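2-oxoglutarate (2OG) and Fe(II)-dependent oxygenase superfamily protein (Arabidopsis thaliana, PDB 6KWB) probably catalyses the irreversible oxidation of the auxin indole-3-acetic acid to inactive 2-oxoindole-3-acetic acid, using 2-oxoglutarate as co-substrate. Local coordinates at residues P79-L84 against R150-H155. Sequence-based numbering, arbitrary orientation.
With AKG (2-oxoglutaric acid), chain E.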
loop_
_atom_site.group_PDB
_atom_site.type_symbol
_atom_site.label_atom_id
_atom_site.label_comp_id
_atom_site.label_asym_id
_atom_site.label_seq_id
_atom_site.Cartn_x
_atom_site.Cartn_y
_atom_site.Cartn_z
ATOM N N PRO A 79 11.411 -11.176 13.136
ATOM C CA PRO A 79 12.126 -10.458 14.184
ATOM C C PRO A 79 12.506 -9.031 13.845
ATOM O O PRO A 79 12.839 -8.293 14.762
ATOM C CB PRO A 79 13.365 -11.315 14.386
ATOM C CG PRO A 79 13.588 -11.971 13.055
ATOM C CD PRO A 79 12.219 -12.255 12.541
ATOM N N TYR A 80 12.457 -8.634 12.585
ATOM C CA TYR A 80 12.994 -7.330 12.223
ATOM C C TYR A 80 11.894 -6.315 12.009
ATOM O O TYR A 80 12.148 -5.253 11.479
ATOM C CB TYR A 80 13.789 -7.429 10.937
ATOM C CG TYR A 80 14.558 -8.705 10.815
ATOM C CD1 TYR A 80 15.674 -8.964 11.602
ATOM C CD2 TYR A 80 14.126 -9.690 9.932
ATOM C CE1 TYR A 80 16.372 -10.169 11.477
ATOM C CE2 TYR A 80 14.803 -10.886 9.800
ATOM C CZ TYR A 80 15.921 -11.130 10.571
ATOM O OH TYR A 80 16.572 -12.339 10.418
ATOM N N TYR A 81 10.674 -6.633 12.416
ATOM C CA TYR A 81 9.516 -5.908 11.926
ATOM C C TYR A 81 8.618 -5.481 13.079
ATOM O O TYR A 81 8.298 -6.277 13.957
ATOM C CB TYR A 81 8.754 -6.788 10.913
ATOM C CG TYR A 81 7.425 -6.241 10.399
ATOM C CD1 TYR A 81 7.381 -5.157 9.523
ATOM C CD2 TYR A 81 6.214 -6.829 10.768
ATOM C CE1 TYR A 81 6.158 -4.657 9.037
ATOM C CE2 TYR A 81 5.002 -6.341 10.296
ATOM C CZ TYR A 81 4.976 -5.252 9.429
ATOM O OH TYR A 81 3.766 -4.761 8.954
ATOM N N GLU A 82 8.226 -4.210 13.069
ATOM C CA GLU A 82 7.317 -3.650 14.045
ATOM C C GLU A 82 6.250 -2.825 13.313
ATOM O O GLU A 82 6.558 -2.129 12.349
ATOM C CB GLU A 82 8.087 -2.778 15.046
ATOM C CG GLU A 82 7.199 -2.138 16.105
ATOM C CD GLU A 82 7.973 -1.367 17.151
ATOM O OE1 GLU A 82 9.106 -0.937 16.844
ATOM O OE2 GLU A 82 7.440 -1.175 18.271
ATOM N N ALA A 83 5.000 -2.879 13.748
ATOM C CA ALA A 83 3.975 -2.177 12.983
ATOM C C ALA A 83 2.790 -1.678 13.801
ATOM O O ALA A 83 2.431 -2.267 14.816
ATOM C CB ALA A 83 3.465 -3.076 11.867
ATOM N N LEU A 84 2.193 -0.589 13.318
ATOM C CA LEU A 84 0.977 -0.005 13.855
ATOM C C LEU A 84 -0.024 0.336 12.724
ATOM O O LEU A 84 0.362 0.489 11.558
ATOM C CB LEU A 84 1.299 1.268 14.640
ATOM C CG LEU A 84 2.177 1.221 15.880
ATOM C CD1 LEU A 84 3.004 2.475 15.955
ATOM C CD2 LEU A 84 1.304 1.102 17.070
ATOM N N ARG A 150 -1.311 1.301 7.641
ATOM C CA ARG A 150 -0.333 0.535 8.378
ATOM C C ARG A 150 1.051 1.148 8.211
ATOM O O ARG A 150 1.546 1.313 7.096
ATOM C CB ARG A 150 -0.357 -0.935 7.937
ATOM C CG ARG A 150 0.851 -1.738 8.403
ATOM C CD ARG A 150 0.552 -3.202 8.807
ATOM N NE ARG A 150 -0.099 -3.238 10.107
ATOM C CZ ARG A 150 0.175 -4.102 11.084
ATOM N NH1 ARG A 150 1.110 -5.029 10.936
ATOM N NH2 ARG A 150 -0.495 -4.026 12.224
ATOM N N ILE A 151 1.677 1.471 9.342
ATOM C CA ILE A 151 2.996 2.085 9.319
ATOM C C ILE A 151 3.933 1.047 9.862
ATOM O O ILE A 151 3.562 0.284 10.740
ATOM C CB ILE A 151 3.053 3.371 10.148
ATOM C CG1 ILE A 151 2.547 3.114 11.557
ATOM C CG2 ILE A 151 2.170 4.397 9.545
ATOM C CD1 ILE A 151 2.513 4.358 12.424
ATOM N N ASN A 152 5.136 0.989 9.312
ATOM C CA ASN A 152 6.043 -0.103 9.625
ATOM C C ASN A 152 7.431 0.370 10.001
ATOM O O ASN A 152 7.951 1.276 9.371
ATOM C CB ASN A 152 6.148 -1.030 8.419
ATOM C CG ASN A 152 4.795 -1.365 7.827
ATOM O OD1 ASN A 152 4.024 -2.152 8.397
ATOM N ND2 ASN A 152 4.491 -0.758 6.672
ATOM N N LYS A 153 8.040 -0.288 10.991
ATOM C CA LYS A 153 9.428 -0.045 11.401
ATOM C C LYS A 153 10.302 -1.280 11.274
ATOM O O LYS A 153 10.123 -2.246 12.012
ATOM C CB LYS A 153 9.491 0.432 12.841
ATOM C CG LYS A 153 10.886 0.793 13.298
ATOM C CD LYS A 153 10.870 1.219 14.768
ATOM C CE LYS A 153 12.258 1.440 15.326
ATOM N NZ LYS A 153 12.107 1.927 16.713
ATOM N N TYR A 154 11.262 -1.242 10.359
ATOM C CA TYR A 154 12.170 -2.363 10.175
ATOM C C TYR A 154 13.498 -2.173 10.894
ATOM O O TYR A 154 14.187 -1.178 10.692
ATOM C CB TYR A 154 12.434 -2.573 8.695
ATOM C CG TYR A 154 11.188 -2.899 7.953
ATOM C CD1 TYR A 154 10.738 -4.209 7.839
ATOM C CD2 TYR A 154 10.409 -1.883 7.421
ATOM C CE1 TYR A 154 9.559 -4.497 7.160
ATOM C CE2 TYR A 154 9.239 -2.156 6.762
ATOM C CZ TYR A 154 8.817 -3.459 6.625
ATOM O OH TYR A 154 7.646 -3.687 5.950
ATOM N N HIS A 155 13.844 -3.142 11.731
ATOM C CA HIS A 155 15.110 -3.135 12.451
ATOM C C HIS A 155 16.105 -4.149 11.884
ATOM O O HIS A 155 16.043 -5.329 12.223
ATOM C CB HIS A 155 14.880 -3.434 13.931
ATOM C CG HIS A 155 16.125 -3.328 14.756
ATOM N ND1 HIS A 155 16.623 -2.126 15.214
ATOM C CD2 HIS A 155 16.992 -4.279 15.183
ATOM C CE1 HIS A 155 17.732 -2.343 15.899
ATOM N NE2 HIS A 155 17.978 -3.642 15.894
HETATM C C1 AKG E . 3.424 -3.643 3.444
HETATM O O1 AKG E . 3.222 -2.934 4.471
HETATM O O2 AKG E . 2.549 -4.454 3.023
HETATM C C2 AKG E . 4.738 -3.532 2.702
HETATM O O5 AKG E . 4.968 -4.337 1.799
HETATM C C3 AKG E . 5.713 -2.430 3.123
HETATM C C4 AKG E . 6.918 -2.306 2.196
HETATM C C5 AKG E . 8.083 -1.660 2.927
HETATM O O3 AKG E . 9.095 -1.199 2.307
HETATM O O4 AKG E . 8.037 -1.595 4.184
#
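The 2-oxoglutarate pocket of this double-stranded beta-helix (jelly-roll) oxygenase takes part of its wall from strand 147-155, whose Asn152 and Tyr154 bind the co-substrate, and Tyr81 of the antiparallel outermost strand 81-87 packs against both. The hydroxyl of Tyr81 donates to Asn152 OD1 over 2.7 Å, arriving from above the carbonyl plane, 37° out of it. Arg150 NH1 gives the same hydroxyl a weak hydrogen bond, and the Arg150 guanidinium has Ala83 CB over one face, 3.2 Å from NH1. Beside them the Tyr81 and Tyr154 rings run in the same direction with planes 41° apart, and Tyr81 CD1 meets Tyr154 CE1 at 3.3 Å. With CG anti to the backbone N (chi1 174°), the Tyr81 ring extends along this face until its hydroxyl reaches Asn152. Backbone bonds zip the strands: Glu82 and Lys153 pair in both directions, as do Leu84 and Ile151, and the Lys153 N to Glu82 O bond measures 2.7 Å. On the other sheet face the Glu82 and Lys153 chains lie alongside, Glu82 OE1 staying 4.2 Å from Lys153 NZ, beyond a salt bridge, while OE2 is held by Tyr71 and Lys59; next to them Leu84 CB rests on Ile151 CG1. A phenylalanine replacing Tyr81 would probably leave Asn152 OD1 without this donor and its amide less firmly oriented. That amide has partners at both ends: Tyr81 at OD1, and at ND2 Ser240 OG together with a weak bond to the co-substrate's O1 at 3.3 Å. Tyr81 therefore acts as a second-shell residue: its hydroxyl binds Asn152 directly and Arg150 weakly, an arrangement consistent with keeping ND2 turned toward 2-oxoglutarate.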